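Local coordinates for protein activating signal cointegrator 1 complex subunit 3 (Homo sapiens, PDB 6YXQ) that unwinds DNA in the 3'-5' direction using ATP, for repair of alkylated DNA, helps rescue stalled ribosomes, and scaffolds the ASCC complex, at residues L74-H79 with T138-S143; A99-T104 with K117-M122. One frame throughout, in Å; residues are numbered along the deposited sequence.

Contact 1 of 2, residues L74-H79 with T138-S143; sequences LKDILH and TNRIIS
Ile-141 and Leu-74 meet methyl to methyl where helix 128-142 packs antiparallel on helix 64-85 in the helical N-terminal region required for binding ASCC2, the short segments running at 156° with axes 10.1 Å apart. CD1 of Ile-141 lies 3.6 Å from Leu-74 CD2, the two side chains crossing at about a right angle. Ile-77 extends beside them, its CD1 4.3 Å from Ile-141 CD1. With CG1 anti to the carbonyl carbon (chi1 -58°) and chi2 extended, Ile-77 reaches Thr-138, where its CD1 stands 3.6 Å from OG1. A threonine can sit in this greasy place because its hydroxyl bonds back to the carbonyl of Ala-134, one turn earlier in its own helix. Short branched aliphatic residues suit this side: they fill the interface with methyl groups and bring no polar atom to satisfy. Trp-51 and Leu-58 of helix 51-61 and Ala-98 and Phe-102 of helix 91-105 help to enclose it.

Toward solvent one weakly bonded salt bridge joins the two segments. Arg-140 NH2 comes 3.3 Å from Asp-76 OD2, with guanidinium and carboxylate planes nearly perpendicular. The firmer partner of the guanidinium is Asp-73, one turn before Asp-76, which pairs with NE. Apolar packing therefore probably supplies most of the cohesion, while the charges at the edge are likely to add electrostatic attraction rather than a rigid, directional grip.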
loop_
_atom_site.group_PDB
_atom_site.type_symbol
_atom_site.label_atom_id
_atom_site.label_comp_id
_atom_site.label_asym_id
_atom_site.label_seq_id
_atom_site.Cartn_x
_atom_site.Cartn_y
_atom_site.Cartn_z
ATOM N N LEU A 74 -12.140 -40.901 13.768
ATOM C CA LEU A 74 -12.708 -39.980 12.789
ATOM C C LEU A 74 -14.168 -39.682 13.080
ATOM O O LEU A 74 -14.643 -38.580 12.789
ATOM C CB LEU A 74 -12.581 -40.554 11.382
ATOM C CG LEU A 74 -11.179 -40.781 10.832
ATOM C CD1 LEU A 74 -11.242 -41.827 9.726
ATOM C CD2 LEU A 74 -10.566 -39.473 10.335
ATOM N N LYS A 75 -14.904 -40.651 13.629
ATOM C CA LYS A 75 -16.282 -40.375 14.026
ATOM C C LYS A 75 -16.327 -39.402 15.198
ATOM O O LYS A 75 -17.216 -38.545 15.269
ATOM C CB LYS A 75 -17.004 -41.679 14.366
ATOM C CG LYS A 75 -17.355 -42.515 13.140
ATOM C CD LYS A 75 -17.988 -43.852 13.509
ATOM C CE LYS A 75 -18.809 -44.409 12.350
ATOM N NZ LYS A 75 -17.961 -44.803 11.183
ATOM N N ASP A 76 -15.371 -39.520 16.126
ATOM C CA ASP A 76 -15.264 -38.532 17.198
ATOM C C ASP A 76 -15.043 -37.136 16.629
ATOM O O ASP A 76 -15.662 -36.159 17.080
ATOM C CB ASP A 76 -14.129 -38.905 18.154
ATOM C CG ASP A 76 -14.416 -40.173 18.946
ATOM O OD1 ASP A 76 -15.598 -40.443 19.256
ATOM O OD2 ASP A 76 -13.448 -40.898 19.266
ATOM N N ILE A 77 -14.165 -37.027 15.628
ATOM C CA ILE A 77 -13.906 -35.727 15.006
ATOM C C ILE A 77 -15.151 -35.211 14.284
ATOM O O ILE A 77 -15.460 -34.013 14.323
ATOM C CB ILE A 77 -12.702 -35.808 14.049
ATOM C CG1 ILE A 77 -11.453 -36.286 14.785
ATOM C CG2 ILE A 77 -12.441 -34.456 13.418
ATOM C CD1 ILE A 77 -10.258 -36.487 13.874
ATOM N N LEU A 78 -15.873 -36.101 13.598
ATOM C CA LEU A 78 -17.100 -35.696 12.918
ATOM C C LEU A 78 -18.133 -35.182 13.909
ATOM O O LEU A 78 -18.827 -34.195 13.640
ATOM C CB LEU A 78 -17.676 -36.866 12.126
ATOM C CG LEU A 78 -16.952 -37.221 10.834
ATOM C CD1 LEU A 78 -17.334 -38.621 10.388
ATOM C CD2 LEU A 78 -17.265 -36.187 9.765
ATOM N N HIS A 79 -18.254 -35.848 15.058
ATOM C CA HIS A 79 -19.175 -35.384 16.089
ATOM C C HIS A 79 -18.768 -34.007 16.612
ATOM O O HIS A 79 -19.618 -33.118 16.787
ATOM C CB HIS A 79 -19.235 -36.420 17.215
ATOM C CG HIS A 79 -20.179 -36.069 18.319
ATOM N ND1 HIS A 79 -21.440 -35.563 18.090
ATOM C CD2 HIS A 79 -20.048 -36.157 19.663
ATOM C CE1 HIS A 79 -22.042 -35.347 19.246
ATOM N NE2 HIS A 79 -21.219 -35.698 20.216
ATOM N N THR A 138 -7.610 -36.634 17.003
ATOM C CA THR A 138 -6.559 -36.428 16.014
ATOM C C THR A 138 -5.227 -36.982 16.493
ATOM O O THR A 138 -4.486 -37.595 15.715
ATOM C CB THR A 138 -6.426 -34.945 15.699
ATOM O OG1 THR A 138 -7.706 -34.431 15.319
ATOM C CG2 THR A 138 -5.449 -34.752 14.573
ATOM N N ASN A 139 -4.897 -36.766 17.767
ATOM C CA ASN A 139 -3.624 -37.267 18.268
ATOM C C ASN A 139 -3.640 -38.782 18.402
ATOM O O ASN A 139 -2.609 -39.434 18.199
ATOM C CB ASN A 139 -3.280 -36.600 19.595
ATOM C CG ASN A 139 -2.593 -35.272 19.399
ATOM O OD1 ASN A 139 -1.374 -35.204 19.239
ATOM N ND2 ASN A 139 -3.375 -34.206 19.379
ATOM N N ARG A 140 -4.800 -39.356 18.730
ATOM C CA ARG A 140 -4.939 -40.803 18.674
ATOM C C ARG A 140 -4.614 -41.316 17.282
ATOM O O ARG A 140 -3.868 -42.289 17.132
ATOM C CB ARG A 140 -6.352 -41.218 19.089
ATOM C CG ARG A 140 -6.527 -41.480 20.579
ATOM C CD ARG A 140 -7.803 -42.259 20.868
ATOM N NE ARG A 140 -8.997 -41.523 20.455
ATOM C CZ ARG A 140 -9.609 -40.599 21.192
ATOM N NH1 ARG A 140 -9.147 -40.285 22.397
ATOM N NH2 ARG A 140 -10.686 -39.984 20.721
ATOM N N ILE A 141 -5.147 -40.656 16.249
ATOM C CA ILE A 141 -4.888 -41.094 14.877
ATOM C C ILE A 141 -3.403 -40.972 14.541
ATOM O O ILE A 141 -2.784 -41.911 14.027
ATOM C CB ILE A 141 -5.750 -40.300 13.883
ATOM C CG1 ILE A 141 -7.189 -40.794 13.915
ATOM C CG2 ILE A 141 -5.193 -40.425 12.472
ATOM C CD1 ILE A 141 -8.081 -40.092 12.908
ATOM N N ILE A 142 -2.810 -39.809 14.826
ATOM C CA ILE A 142 -1.418 -39.572 14.443
ATOM C C ILE A 142 -0.477 -40.503 15.200
ATOM O O ILE A 142 0.618 -40.822 14.716
ATOM C CB ILE A 142 -1.043 -38.093 14.659
ATOM C CG1 ILE A 142 -1.934 -37.181 13.814
ATOM C CG2 ILE A 142 0.401 -37.844 14.284
ATOM C CD1 ILE A 142 -1.729 -37.345 12.331
ATOM N N SER A 143 -0.883 -40.971 16.382
ATOM C CA SER A 143 -0.053 -41.915 17.117
ATOM C C SER A 143 0.185 -43.210 16.350
ATOM O O SER A 143 1.059 -43.991 16.744
ATOM C CB SER A 143 -0.687 -42.215 18.476
ATOM O OG SER A 143 -1.777 -43.110 18.350
#

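Contact 2 of 2, residues A99-T104 with K117-M122; sequences AFLFMT and KAIKQM
Phe-100 has unlike neighbours on its two ring faces: CG of Met-122, from the facing helix, lies over the centre of one, while Thr-104 OG1, one turn along its own helix, lies above the opposite face, displaced toward its rim. The methionine CG stands 4.2 Å from the ring centroid and only 11° off the ring normal, a clear CH-pi contact. Met-122 CG is anti to its own backbone nitrogen (chi1 -158°), and bends at chi2 and chi3 curl the chain so that methyl CE packs on Phe-100 CE1 at 3.5 Å. The sulfur SD also lies above this face, 5.1 Å from the Phe-100 centroid, a more distant Met-aromatic contact. A flexible methionine suits the place because it can mould itself to a flat ring.

At the ring's edge is the backbone of Ile-119, with CA 4.1 Å from Phe-100 CE2. On the more buried side, Ile-119 CD1 meets Leu-101 CD2 at 3.6 Å, the two side chains crossing at about a right angle; Ile-84 of helix 64-85 touches both. The Thr-104 hydroxyl donates to the carbonyl oxygen of Phe-100 (OG1 to O, 2.7 Å), so this polar group is satisfied while it lies against the ring. With an alanine here in place of Phe-100, Met-122 would probably lose the surface it curls over, leaving a gap between the helices and its thioether free to turn.

Helices 91-105 and 113-123 follow each other in the chain and run antiparallel, the segments at 159°: an alpha-helical hairpin, in which a methionine packs over an aromatic ring, in the mostly helical N-terminal region required for binding ASCC2.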
loop_
_atom_site.group_PDB
_atom_site.type_symbol
_atom_site.label_atom_id
_atom_site.label_comp_id
_atom_site.label_asym_id
_atom_site.label_seq_id
_atom_site.Cartn_x
_atom_site.Cartn_y
_atom_site.Cartn_z
ATOM N N ALA A 99 -12.516 -31.770 8.665
ATOM C CA ALA A 99 -11.206 -31.687 8.024
ATOM C C ALA A 99 -10.403 -30.524 8.586
ATOM O O ALA A 99 -9.200 -30.650 8.844
ATOM C CB ALA A 99 -11.362 -31.549 6.512
ATOM N N PHE A 100 -11.065 -29.386 8.797
ATOM C CA PHE A 100 -10.412 -28.233 9.403
ATOM C C PHE A 100 -9.929 -28.542 10.814
ATOM O O PHE A 100 -8.835 -28.125 11.210
ATOM C CB PHE A 100 -11.376 -27.049 9.416
ATOM C CG PHE A 100 -10.814 -25.827 10.058
ATOM C CD1 PHE A 100 -9.946 -25.007 9.364
ATOM C CD2 PHE A 100 -11.147 -25.498 11.358
ATOM C CE1 PHE A 100 -9.418 -23.880 9.954
ATOM C CE2 PHE A 100 -10.624 -24.372 11.954
ATOM C CZ PHE A 100 -9.758 -23.560 11.250
ATOM N N LEU A 101 -10.734 -29.265 11.592
ATOM C CA LEU A 101 -10.321 -29.646 12.939
ATOM C C LEU A 101 -9.102 -30.555 12.897
ATOM O O LEU A 101 -8.101 -30.300 13.579
ATOM C CB LEU A 101 -11.474 -30.331 13.672
ATOM C CG LEU A 101 -12.595 -29.400 14.124
ATOM C CD1 LEU A 101 -13.677 -30.186 14.816
ATOM C CD2 LEU A 101 -12.063 -28.304 15.037
ATOM N N PHE A 102 -9.172 -31.622 12.092
ATOM C CA PHE A 102 -8.049 -32.547 11.978
ATOM C C PHE A 102 -6.777 -31.807 11.605
ATOM O O PHE A 102 -5.731 -31.993 12.236
ATOM C CB PHE A 102 -8.359 -33.636 10.952
ATOM C CG PHE A 102 -7.206 -34.566 10.688
ATOM C CD1 PHE A 102 -7.048 -35.724 11.432
ATOM C CD2 PHE A 102 -6.286 -34.292 9.687
ATOM C CE1 PHE A 102 -5.988 -36.589 11.186
ATOM C CE2 PHE A 102 -5.219 -35.151 9.441
ATOM C CZ PHE A 102 -5.071 -36.297 10.191
ATOM N N MET A 103 -6.854 -30.942 10.588
ATOM C CA MET A 103 -5.670 -30.203 10.161
ATOM C C MET A 103 -5.218 -29.203 11.215
ATOM O O MET A 103 -4.032 -28.862 11.276
ATOM C CB MET A 103 -5.950 -29.497 8.836
ATOM C CG MET A 103 -6.212 -30.458 7.697
ATOM S SD MET A 103 -4.812 -31.552 7.415
ATOM C CE MET A 103 -3.518 -30.334 7.244
ATOM N N THR A 104 -6.139 -28.726 12.053
ATOM C CA THR A 104 -5.742 -27.815 13.112
ATOM C C THR A 104 -4.879 -28.513 14.153
ATOM O O THR A 104 -3.936 -27.910 14.676
ATOM C CB THR A 104 -6.982 -27.192 13.755
ATOM O OG1 THR A 104 -7.626 -26.326 12.809
ATOM C CG2 THR A 104 -6.603 -26.388 14.993
ATOM N N LYS A 117 -8.504 -19.744 18.936
ATOM C CA LYS A 117 -8.769 -18.526 18.182
ATOM C C LYS A 117 -9.013 -18.832 16.713
ATOM O O LYS A 117 -9.854 -18.192 16.076
ATOM C CB LYS A 117 -7.618 -17.532 18.351
ATOM C CG LYS A 117 -8.071 -16.170 18.862
ATOM C CD LYS A 117 -8.778 -16.303 20.222
ATOM C CE LYS A 117 -9.313 -14.972 20.731
ATOM N NZ LYS A 117 -8.208 -14.162 21.286
ATOM N N ALA A 118 -8.304 -19.818 16.163
ATOM C CA ALA A 118 -8.511 -20.172 14.763
ATOM C C ALA A 118 -9.907 -20.737 14.543
ATOM O O ALA A 118 -10.616 -20.340 13.605
ATOM C CB ALA A 118 -7.446 -21.172 14.314
ATOM N N ILE A 119 -10.325 -21.664 15.406
ATOM C CA ILE A 119 -11.669 -22.217 15.273
ATOM C C ILE A 119 -12.710 -21.117 15.424
ATOM O O ILE A 119 -13.713 -21.097 14.702
ATOM C CB ILE A 119 -11.892 -23.356 16.283
ATOM C CG1 ILE A 119 -10.853 -24.461 16.070
ATOM C CG2 ILE A 119 -13.298 -23.908 16.135
ATOM C CD1 ILE A 119 -10.876 -25.552 17.114
ATOM N N LYS A 120 -12.483 -20.175 16.347
ATOM C CA LYS A 120 -13.447 -19.092 16.525
ATOM C C LYS A 120 -13.511 -18.207 15.289
ATOM O O LYS A 120 -14.599 -17.832 14.842
ATOM C CB LYS A 120 -13.101 -18.258 17.757
ATOM C CG LYS A 120 -14.083 -17.128 18.007
ATOM C CD LYS A 120 -13.632 -16.219 19.148
ATOM C CE LYS A 120 -14.816 -15.796 20.019
ATOM N NZ LYS A 120 -14.416 -15.307 21.370
ATOM N N GLN A 121 -12.351 -17.875 14.721
ATOM C CA GLN A 121 -12.304 -17.113 13.479
ATOM C C GLN A 121 -13.080 -17.808 12.370
ATOM O O GLN A 121 -13.742 -17.150 11.560
ATOM C CB GLN A 121 -10.852 -16.912 13.056
ATOM C CG GLN A 121 -10.687 -16.179 11.754
ATOM C CD GLN A 121 -10.492 -14.693 11.968
ATOM O OE1 GLN A 121 -10.768 -13.891 11.080
ATOM N NE2 GLN A 121 -10.012 -14.320 13.151
ATOM N N MET A 122 -13.020 -19.140 12.321
ATOM C CA MET A 122 -13.670 -19.848 11.225
ATOM C C MET A 122 -15.172 -20.041 11.435
ATOM O O MET A 122 -15.928 -19.998 10.457
ATOM C CB MET A 122 -12.993 -21.201 11.004
ATOM C CG MET A 122 -13.198 -21.782 9.611
ATOM S SD MET A 122 -12.515 -20.726 8.326
ATOM C CE MET A 122 -10.753 -20.936 8.591
#

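Both contacts join antiparallel helices of one bundle, but not the same pairs: contact 1 unites helices 64-85 and 128-142, distant in sequence, and contact 2 the consecutive helices 91-105 and 113-123. Their centres are 14 Å apart, and Phe-102 bridges them, leaving the 99-104 segment on the side away from 117-122 to pack on Ile-77, Thr-138, Ile-141 and Ile-142. Contact 1 is the more buried, aliphatic within and ionic at its exposed edge. Contact 2 is partly buried, built on aromatic and thioether packing, with no salt bridge between its segments; instead Lys-117 turns outward to form one with Glu-57 of the ASCC2 chain.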